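Local coordinates for hexokinase (Schistosoma mansoni, PDB 1BDG), which binds glucose and probably catalyses the ATP-dependent phosphorylation of glucose and other hexoses to hexose 6-phosphates, the opening step of glycolysis, at residues 72-75 / 80-83; 76-81 / 399-404. All blocks are in the same frame, centred on the assembly; numbering follows the deposited sequence.

Contact 1. Residues 72-75 / 80-83; sequences ALDL and YRVL
Leu73 and Val82 face each other as a non-hydrogen-bonded pair in the antiparallel beta hairpin of strands 68-75 and 80-87, in the small subdomain of this actin-like ATPase fold. Their side chains run alongside, pointing the same way, Leu73 CD2 reaching Val82 CG2 at 3.6 Å. On this face packing is dense. The Tyr80 side chain extends with CG opposite the backbone N (chi1 177°), which carries the ring back over the partner strand. Leu73 CD2 meets it obliquely, 4.0 Å from Tyr80 CZ, and Leu75 CD1 touches its other end, 4.1 Å from Tyr80 CD1. Ile119 and Thr122 of helix 112-129 cover Leu73, Tyr80 and Val82.

Leu83 N donates a good bond to Ala72 O (2.8 Å), whereas the return bond from Ala72 N to Leu83 O is weak at 3.4 Å; that from Asp74 N to Arg81 O is also weak, being strongly bent (121° at the hydrogen).

Asp74 and Leu75 are predicted to bind ATP, and the Asp74 side chain lies near glucose-binding Ser144 and Asp197, where the strand end reaches the active site. Looser packing, partly open to solvent, is found around Asp74 and Arg81. Their CB atoms touch, but the charged ends form no salt bridge, and Arg81 NH1 pairs with Glu98 instead. Asp74 OD2 stays 4.4 Å from Arg81 NE, near the guanidinium plane and at its edge.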
loop_
_atom_site.group_PDB
_atom_site.type_symbol
_atom_site.label_atom_id
_atom_site.label_comp_id
_atom_site.label_asym_id
_atom_site.label_seq_id
_atom_site.Cartn_x
_atom_site.Cartn_y
_atom_site.Cartn_z
ATOM N N ALA A 72 -10.239 14.265 10.129
ATOM C CA ALA A 72 -9.520 13.050 9.780
ATOM C C ALA A 72 -8.431 13.409 8.801
ATOM O O ALA A 72 -8.692 14.113 7.826
ATOM C CB ALA A 72 -10.467 12.047 9.159
ATOM N N LEU A 73 -7.204 12.990 9.092
ATOM C CA LEU A 73 -6.075 13.261 8.206
ATOM C C LEU A 73 -5.700 11.953 7.524
ATOM O O LEU A 73 -6.089 10.879 7.991
ATOM C CB LEU A 73 -4.874 13.777 9.004
ATOM C CG LEU A 73 -4.926 15.165 9.659
ATOM C CD1 LEU A 73 -3.659 15.412 10.455
ATOM C CD2 LEU A 73 -5.065 16.239 8.590
ATOM N N ASP A 74 -4.947 12.033 6.431
ATOM C CA ASP A 74 -4.497 10.833 5.715
ATOM C C ASP A 74 -3.032 11.090 5.393
ATOM O O ASP A 74 -2.734 12.123 4.809
ATOM C CB ASP A 74 -5.292 10.649 4.407
ATOM C CG ASP A 74 -5.373 9.191 3.964
ATOM O OD1 ASP A 74 -4.505 8.380 4.370
ATOM O OD2 ASP A 74 -6.314 8.840 3.218
ATOM N N LEU A 75 -2.125 10.220 5.842
ATOM C CA LEU A 75 -0.691 10.410 5.560
ATOM C C LEU A 75 0.063 9.117 5.180
ATOM O O LEU A 75 -0.034 8.097 5.869
ATOM C CB LEU A 75 0.026 11.113 6.735
ATOM C CG LEU A 75 1.499 11.528 6.512
ATOM C CD1 LEU A 75 1.587 12.568 5.401
ATOM C CD2 LEU A 75 2.130 12.079 7.774
ATOM N N TYR A 80 -1.877 13.453 0.434
ATOM C CA TYR A 80 -2.286 13.953 1.733
ATOM C C TYR A 80 -3.700 14.534 1.787
ATOM O O TYR A 80 -3.937 15.662 1.340
ATOM C CB TYR A 80 -1.252 14.994 2.182
ATOM C CG TYR A 80 -1.559 15.675 3.478
ATOM C CD1 TYR A 80 -1.634 14.966 4.653
ATOM C CD2 TYR A 80 -1.831 17.033 3.514
ATOM C CE1 TYR A 80 -1.988 15.585 5.836
ATOM C CE2 TYR A 80 -2.179 17.668 4.689
ATOM C CZ TYR A 80 -2.259 16.938 5.849
ATOM O OH TYR A 80 -2.625 17.563 7.026
ATOM N N ARG A 81 -4.639 13.776 2.343
ATOM C CA ARG A 81 -6.012 14.262 2.462
ATOM C C ARG A 81 -6.360 14.771 3.852
ATOM O O ARG A 81 -6.042 14.141 4.865
ATOM C CB ARG A 81 -7.045 13.210 2.059
ATOM C CG ARG A 81 -7.283 13.074 0.561
ATOM C CD ARG A 81 -8.723 12.616 0.279
ATOM N NE ARG A 81 -9.137 11.507 1.144
ATOM C CZ ARG A 81 -10.330 10.908 1.095
ATOM N NH1 ARG A 81 -11.243 11.318 0.223
ATOM N NH2 ARG A 81 -10.590 9.861 1.890
ATOM N N VAL A 82 -7.024 15.920 3.878
ATOM C CA VAL A 82 -7.470 16.556 5.099
ATOM C C VAL A 82 -8.979 16.564 4.995
ATOM O O VAL A 82 -9.530 17.243 4.144
ATOM C CB VAL A 82 -6.948 17.979 5.200
ATOM C CG1 VAL A 82 -7.674 18.712 6.318
ATOM C CG2 VAL A 82 -5.440 17.949 5.489
ATOM N N LEU A 83 -9.638 15.792 5.849
ATOM C CA LEU A 83 -11.087 15.665 5.797
ATOM C C LEU A 83 -11.832 16.185 7.019
ATOM O O LEU A 83 -11.231 16.706 7.960
ATOM C CB LEU A 83 -11.477 14.210 5.523
ATOM C CG LEU A 83 -10.763 13.474 4.380
ATOM C CD1 LEU A 83 -9.351 13.128 4.818
ATOM C CD2 LEU A 83 -11.505 12.203 4.002
#

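Contact 2. Residues 76-81 / 399-404; sequences GGTNYR and DGSLYK. With SO4 (sulfate ion), chain C.
Across the cleft between the small and large subdomains, Thr78 OG1 lies 3.3 Å from Ser401 OG. This is the one direct approach of residues 76-81 to residues 399-404, and it buries very little surface. A sulfate ion, probably from the crystallisation liquor, sits beside it.

Of the two segments, only 76-81 hydrogen-bonds the anion. Thr78 N donates to sulfate O2 over 2.7 Å in a nearly straight bond (163° at the hydrogen), and Thr78 OG1 donates to sulfate O1 at the same length. With chi1 at -59°, OG1 is swung to the side of the backbone N, and both donors of this residue can grip one ion. Thr220 OG1, from the large subdomain, bonds the sulfate as well and also meets Thr78 OG1.

Within 399-404, Lys404 NZ forms a salt bridge with Asp399 OD1 (2.9 Å), approaching nearly along the C-O axis, while Gly400 N reaches the same oxygen from above the carboxylate plane. Two donors thus converge on OD1 just ahead of helix 401-405, where Gly400 is the N-cap and its carbonyl O accepts from Lys404 N.

The ion also lies beside Gly77, whose CA is 3.1 Å from sulfate O4; within 399-404, the nearest atoms to sulfate O1 are Ser401 OG at 3.5 Å and Gly400 CA at 3.9 Å. A glycine-rich hairpin turn facing a DGS helix start across an anion is consistent with the phosphate-1 and adenosine motifs of the ATP site in the hexokinase and actin superfamily.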
loop_
_atom_site.group_PDB
_atom_site.type_symbol
_atom_site.label_atom_id
_atom_site.label_comp_id
_atom_site.label_asym_id
_atom_site.label_seq_id
_atom_site.Cartn_x
_atom_site.Cartn_y
_atom_site.Cartn_z
ATOM N N GLY A 76 0.814 9.172 4.081
ATOM C CA GLY A 76 1.576 8.016 3.648
ATOM C C GLY A 76 1.228 7.553 2.247
ATOM O O GLY A 76 2.122 7.153 1.486
ATOM N N GLY A 77 -0.066 7.627 1.908
ATOM C CA GLY A 77 -0.563 7.208 0.602
ATOM C C GLY A 77 -0.125 8.092 -0.545
ATOM O O GLY A 77 0.804 8.886 -0.386
ATOM N N THR A 78 -0.808 7.972 -1.686
ATOM C CA THR A 78 -0.507 8.750 -2.893
ATOM C C THR A 78 -0.633 10.256 -2.641
ATOM O O THR A 78 0.148 11.041 -3.183
ATOM C CB THR A 78 -1.417 8.357 -4.108
ATOM O OG1 THR A 78 -1.273 6.956 -4.433
ATOM C CG2 THR A 78 -1.034 9.202 -5.324
ATOM N N ASN A 79 -1.622 10.669 -1.850
ATOM C CA ASN A 79 -1.790 12.092 -1.544
ATOM C C ASN A 79 -2.448 12.431 -0.195
ATOM O O ASN A 79 -3.397 11.770 0.269
ATOM C CB ASN A 79 -2.427 12.864 -2.710
ATOM C CG ASN A 79 -3.667 12.199 -3.258
ATOM O OD1 ASN A 79 -3.876 12.165 -4.466
ATOM N ND2 ASN A 79 -4.532 11.730 -2.377
ATOM N N TYR A 80 -1.877 13.453 0.434
ATOM C CA TYR A 80 -2.286 13.953 1.733
ATOM C C TYR A 80 -3.700 14.534 1.787
ATOM O O TYR A 80 -3.937 15.662 1.340
ATOM C CB TYR A 80 -1.252 14.994 2.182
ATOM C CG TYR A 80 -1.559 15.675 3.478
ATOM C CD1 TYR A 80 -1.634 14.966 4.653
ATOM C CD2 TYR A 80 -1.831 17.033 3.514
ATOM C CE1 TYR A 80 -1.988 15.585 5.836
ATOM C CE2 TYR A 80 -2.179 17.668 4.689
ATOM C CZ TYR A 80 -2.259 16.938 5.849
ATOM O OH TYR A 80 -2.625 17.563 7.026
ATOM N N ARG A 81 -4.639 13.776 2.343
ATOM C CA ARG A 81 -6.012 14.262 2.462
ATOM C C ARG A 81 -6.360 14.771 3.852
ATOM O O ARG A 81 -6.042 14.141 4.865
ATOM C CB ARG A 81 -7.045 13.210 2.059
ATOM C CG ARG A 81 -7.283 13.074 0.561
ATOM C CD ARG A 81 -8.723 12.616 0.279
ATOM N NE ARG A 81 -9.137 11.507 1.144
ATOM C CZ ARG A 81 -10.330 10.908 1.095
ATOM N NH1 ARG A 81 -11.243 11.318 0.223
ATOM N NH2 ARG A 81 -10.590 9.861 1.890
ATOM N N ASP A 399 -8.291 -0.642 -1.933
ATOM C CA ASP A 399 -7.988 0.748 -2.252
ATOM C C ASP A 399 -6.570 0.758 -2.776
ATOM O O ASP A 399 -5.822 -0.192 -2.540
ATOM C CB ASP A 399 -8.131 1.679 -1.042
ATOM C CG ASP A 399 -8.530 3.099 -1.448
ATOM O OD1 ASP A 399 -8.588 3.381 -2.663
ATOM O OD2 ASP A 399 -8.791 3.936 -0.562
ATOM N N GLY A 400 -6.238 1.780 -3.553
ATOM C CA GLY A 400 -4.906 1.892 -4.111
ATOM C C GLY A 400 -4.894 2.012 -5.624
ATOM O O GLY A 400 -5.605 1.291 -6.317
ATOM N N SER A 401 -4.048 2.900 -6.130
ATOM C CA SER A 401 -3.901 3.163 -7.555
ATOM C C SER A 401 -3.837 1.922 -8.407
ATOM O O SER A 401 -4.342 1.903 -9.532
ATOM C CB SER A 401 -2.623 3.938 -7.791
ATOM O OG SER A 401 -2.469 4.916 -6.785
ATOM N N LEU A 402 -3.154 0.902 -7.906
ATOM C CA LEU A 402 -3.015 -0.312 -8.671
ATOM C C LEU A 402 -4.367 -0.941 -8.980
ATOM O O LEU A 402 -4.678 -1.239 -10.139
ATOM C CB LEU A 402 -2.065 -1.271 -7.963
ATOM C CG LEU A 402 -0.641 -0.939 -8.388
ATOM C CD1 LEU A 402 0.313 -1.996 -7.881
ATOM C CD2 LEU A 402 -0.580 -0.896 -9.911
ATOM N N TYR A 403 -5.186 -1.070 -7.950
ATOM C CA TYR A 403 -6.497 -1.635 -8.101
ATOM C C TYR A 403 -7.292 -0.715 -9.027
ATOM O O TYR A 403 -7.830 -1.157 -10.037
ATOM C CB TYR A 403 -7.185 -1.748 -6.723
ATOM C CG TYR A 403 -8.633 -2.207 -6.782
ATOM C CD1 TYR A 403 -8.954 -3.569 -6.869
ATOM C CD2 TYR A 403 -9.679 -1.275 -6.800
ATOM C CE1 TYR A 403 -10.280 -3.995 -6.977
ATOM C CE2 TYR A 403 -11.003 -1.681 -6.908
ATOM C CZ TYR A 403 -11.303 -3.040 -6.995
ATOM O OH TYR A 403 -12.621 -3.444 -7.064
ATOM N N LYS A 404 -7.305 0.573 -8.704
ATOM C CA LYS A 404 -8.062 1.571 -9.456
ATOM C C LYS A 404 -7.725 1.880 -10.900
ATOM O O LYS A 404 -8.567 1.717 -11.784
ATOM C CB LYS A 404 -8.102 2.878 -8.680
ATOM C CG LYS A 404 -9.014 2.800 -7.494
ATOM C CD LYS A 404 -9.174 4.127 -6.794
ATOM C CE LYS A 404 -8.114 4.330 -5.751
ATOM N NZ LYS A 404 -8.600 5.336 -4.772
HETATM S S SO4 C . -2.428 5.247 -1.947
HETATM O O1 SO4 C . -2.897 5.079 -3.310
HETATM O O2 SO4 C . -3.036 6.408 -1.345
HETATM O O3 SO4 C . -2.768 4.083 -1.163
HETATM O O4 SO4 C . -1.001 5.409 -1.946
#

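Overall arrangement
The two contacts share strand 80-87; Tyr80 and Arg81 lie in both ranges but touch the partner segment only in contact 1. Contact 1 is buried and local, pairing the arms of one hairpin within the small subdomain by main-chain bonds and apolar packing. Contact 2 is a sparse surface contact at the tip of that same hairpin, reaching more than 300 residues along the chain to the large subdomain; its chemistry is polar, with a sulfate bound to the turn beside the Ser401 hydroxyl. The turn 76-79 connects the strands of contact 1, so the well-packed sheet carries the turn that faces the cleft, and the predicted ATP-binding residues 74-79 run through both.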